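Local coordinates for O-succinylhomoserine sulfhydrylase (Mycobacterium tuberculosis, PDB 3NDN), which probably uses pyridoxal 5'-phosphate to make L-homocysteine from O-succinyl-L-homoserine and hydrogen sulfide in methionine biosynthesis, at residues A[290-295]-A[302-307]. Residues are numbered along the deposited sequence; the frame is centred on the assembly and turned at random.
Sequences RIAEFL and RWVRYP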
# COMPACT_ATOMS: atom_id res chain seq x y z
N ARG A 290 -24.95 20.20 -17.95
CA ARG A 290 -26.29 19.65 -18.19
C ARG A 290 -27.19 19.70 -16.95
O ARG A 290 -28.39 19.98 -17.05
CB ARG A 290 -26.24 18.20 -18.72
CG ARG A 290 -25.83 18.03 -20.19
CD ARG A 290 -25.97 16.55 -20.66
NE ARG A 290 -27.32 16.04 -20.43
CZ ARG A 290 -27.69 14.76 -20.48
NH1 ARG A 290 -26.82 13.80 -20.75
NH2 ARG A 290 -28.96 14.44 -20.24
N ILE A 291 -26.62 19.40 -15.78
CA ILE A 291 -27.34 19.42 -14.50
C ILE A 291 -27.76 20.85 -14.10
O ILE A 291 -28.88 21.07 -13.61
CB ILE A 291 -26.53 18.66 -13.37
CG1 ILE A 291 -26.56 17.15 -13.63
CG2 ILE A 291 -27.09 18.94 -11.95
CD1 ILE A 291 -25.45 16.33 -12.91
N ALA A 292 -26.88 21.82 -14.34
CA ALA A 292 -27.18 23.24 -14.08
C ALA A 292 -28.36 23.73 -14.92
O ALA A 292 -29.25 24.41 -14.42
CB ALA A 292 -25.95 24.10 -14.33
N GLU A 293 -28.36 23.35 -16.21
CA GLU A 293 -29.45 23.70 -17.12
C GLU A 293 -30.79 23.04 -16.73
O GLU A 293 -31.86 23.65 -16.85
CB GLU A 293 -29.05 23.38 -18.57
CG GLU A 293 -27.89 24.26 -19.09
CD GLU A 293 -27.26 23.74 -20.38
OE1 GLU A 293 -27.56 22.59 -20.79
OE2 GLU A 293 -26.45 24.48 -20.98
N PHE A 294 -30.73 21.79 -16.25
CA PHE A 294 -31.92 21.06 -15.81
C PHE A 294 -32.55 21.71 -14.56
O PHE A 294 -33.76 21.93 -14.51
CB PHE A 294 -31.62 19.57 -15.57
CG PHE A 294 -32.74 18.82 -14.88
CD1 PHE A 294 -33.84 18.36 -15.61
CD2 PHE A 294 -32.72 18.63 -13.50
CE1 PHE A 294 -34.88 17.69 -14.98
CE2 PHE A 294 -33.76 17.96 -12.85
CZ PHE A 294 -34.84 17.49 -13.59
N LEU A 295 -31.71 22.05 -13.59
CA LEU A 295 -32.15 22.76 -12.38
C LEU A 295 -32.73 24.15 -12.71
O LEU A 295 -33.79 24.53 -12.20
CB LEU A 295 -31.02 22.85 -11.35
CG LEU A 295 -30.71 21.57 -10.55
CD1 LEU A 295 -29.28 21.57 -9.97
CD2 LEU A 295 -31.75 21.32 -9.44
N ARG A 302 -35.68 28.27 -7.31
CA ARG A 302 -35.66 29.75 -7.41
C ARG A 302 -34.53 30.33 -8.28
O ARG A 302 -34.78 31.17 -9.15
CB ARG A 302 -35.63 30.40 -6.01
CG ARG A 302 -35.70 31.96 -6.04
CD ARG A 302 -35.65 32.58 -4.63
NE ARG A 302 -36.84 32.25 -3.85
CZ ARG A 302 -36.89 32.17 -2.52
NH1 ARG A 302 -35.80 32.39 -1.78
NH2 ARG A 302 -38.03 31.86 -1.92
N TRP A 303 -33.28 29.91 -8.03
CA TRP A 303 -32.11 30.37 -8.79
C TRP A 303 -30.99 29.31 -8.79
O TRP A 303 -30.93 28.45 -7.91
CB TRP A 303 -31.55 31.72 -8.28
CG TRP A 303 -31.13 31.81 -6.79
CD1 TRP A 303 -31.80 32.47 -5.80
CD2 TRP A 303 -29.93 31.26 -6.17
NE1 TRP A 303 -31.12 32.36 -4.60
CE2 TRP A 303 -29.97 31.63 -4.80
CE3 TRP A 303 -28.84 30.50 -6.64
CZ2 TRP A 303 -28.97 31.25 -3.89
CZ3 TRP A 303 -27.85 30.12 -5.72
CH2 TRP A 303 -27.92 30.50 -4.36
N VAL A 304 -30.13 29.38 -9.81
CA VAL A 304 -28.93 28.52 -9.90
C VAL A 304 -27.67 29.39 -9.99
O VAL A 304 -27.68 30.47 -10.59
CB VAL A 304 -29.01 27.56 -11.13
CG1 VAL A 304 -27.75 26.65 -11.22
CG2 VAL A 304 -30.26 26.70 -11.08
N ARG A 305 -26.57 28.93 -9.39
CA ARG A 305 -25.27 29.56 -9.60
C ARG A 305 -24.28 28.55 -10.18
O ARG A 305 -24.00 27.52 -9.57
CB ARG A 305 -24.74 30.21 -8.31
CG ARG A 305 -25.38 31.55 -7.91
CD ARG A 305 -24.96 32.70 -8.85
NE ARG A 305 -25.49 33.98 -8.39
CZ ARG A 305 -26.67 34.50 -8.75
NH1 ARG A 305 -27.47 33.86 -9.61
NH2 ARG A 305 -27.05 35.67 -8.27
N TYR A 306 -23.83 28.84 -11.41
CA TYR A 306 -22.84 28.05 -12.15
C TYR A 306 -22.22 29.01 -13.17
O TYR A 306 -22.96 29.69 -13.90
CB TYR A 306 -23.50 26.84 -12.87
CG TYR A 306 -22.52 25.90 -13.58
CD1 TYR A 306 -21.65 25.08 -12.84
CD2 TYR A 306 -22.46 25.83 -14.99
CE1 TYR A 306 -20.75 24.21 -13.48
CE2 TYR A 306 -21.57 24.95 -15.64
CZ TYR A 306 -20.72 24.16 -14.88
OH TYR A 306 -19.82 23.33 -15.53
N PRO A 307 -20.87 29.12 -13.20
CA PRO A 307 -20.19 30.17 -13.98
C PRO A 307 -20.40 30.15 -15.50
O PRO A 307 -20.24 31.19 -16.14
CB PRO A 307 -18.69 29.92 -13.66
CG PRO A 307 -18.72 29.23 -12.34
CD PRO A 307 -19.90 28.29 -12.47
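The last turns of a long helix, 290-295, face the strand that follows in the chain and the loop leaving it, 302-307, and the two backbones come closest where the CA atoms of Ala292 and Tyr306 lie 6.8 Å apart. No hydrogen bond joins the segments; four buried residues make an apolar contact in which the helix backbone takes part. Ala292, a single methyl, fits between Val304 and Tyr306. Its CB meets the root of the tyrosine ring obliquely, 3.9 Å from Tyr306 CG and nearly as near CD2 and CB, and reaches Val304 CG1 more loosely at 4.4 Å. One helical turn on, Leu295 CB lies 3.9 Å from Val304 CG2, which also touches the Leu295 carbonyl carbon. With CG1 anti to the backbone N (chi1 -180°), Val304 turns CG1 to the Ala292 methyl and CG2 to Leu295, and both branches lie beside the Ala292 carbonyl oxygen, CG2 4.2 Å from it. Tyr306 CG is likewise anti to N (chi1 -175°), which carries the ring back along the helix past Ala288 and Asn285; its hydroxyl is hydrogen-bonded to the Gly326 carbonyl oxygen. Strand 301-305 edges the sheet of the small C-terminal domain, as in fold-type I PLP enzymes of the trans-sulfuration family, and pairs antiparallel with 328-333; Leu295 and Val304 rest on Val329 of that neighbour, while Ile291 and Phe294 pack helix 277-296 against helix 402-413.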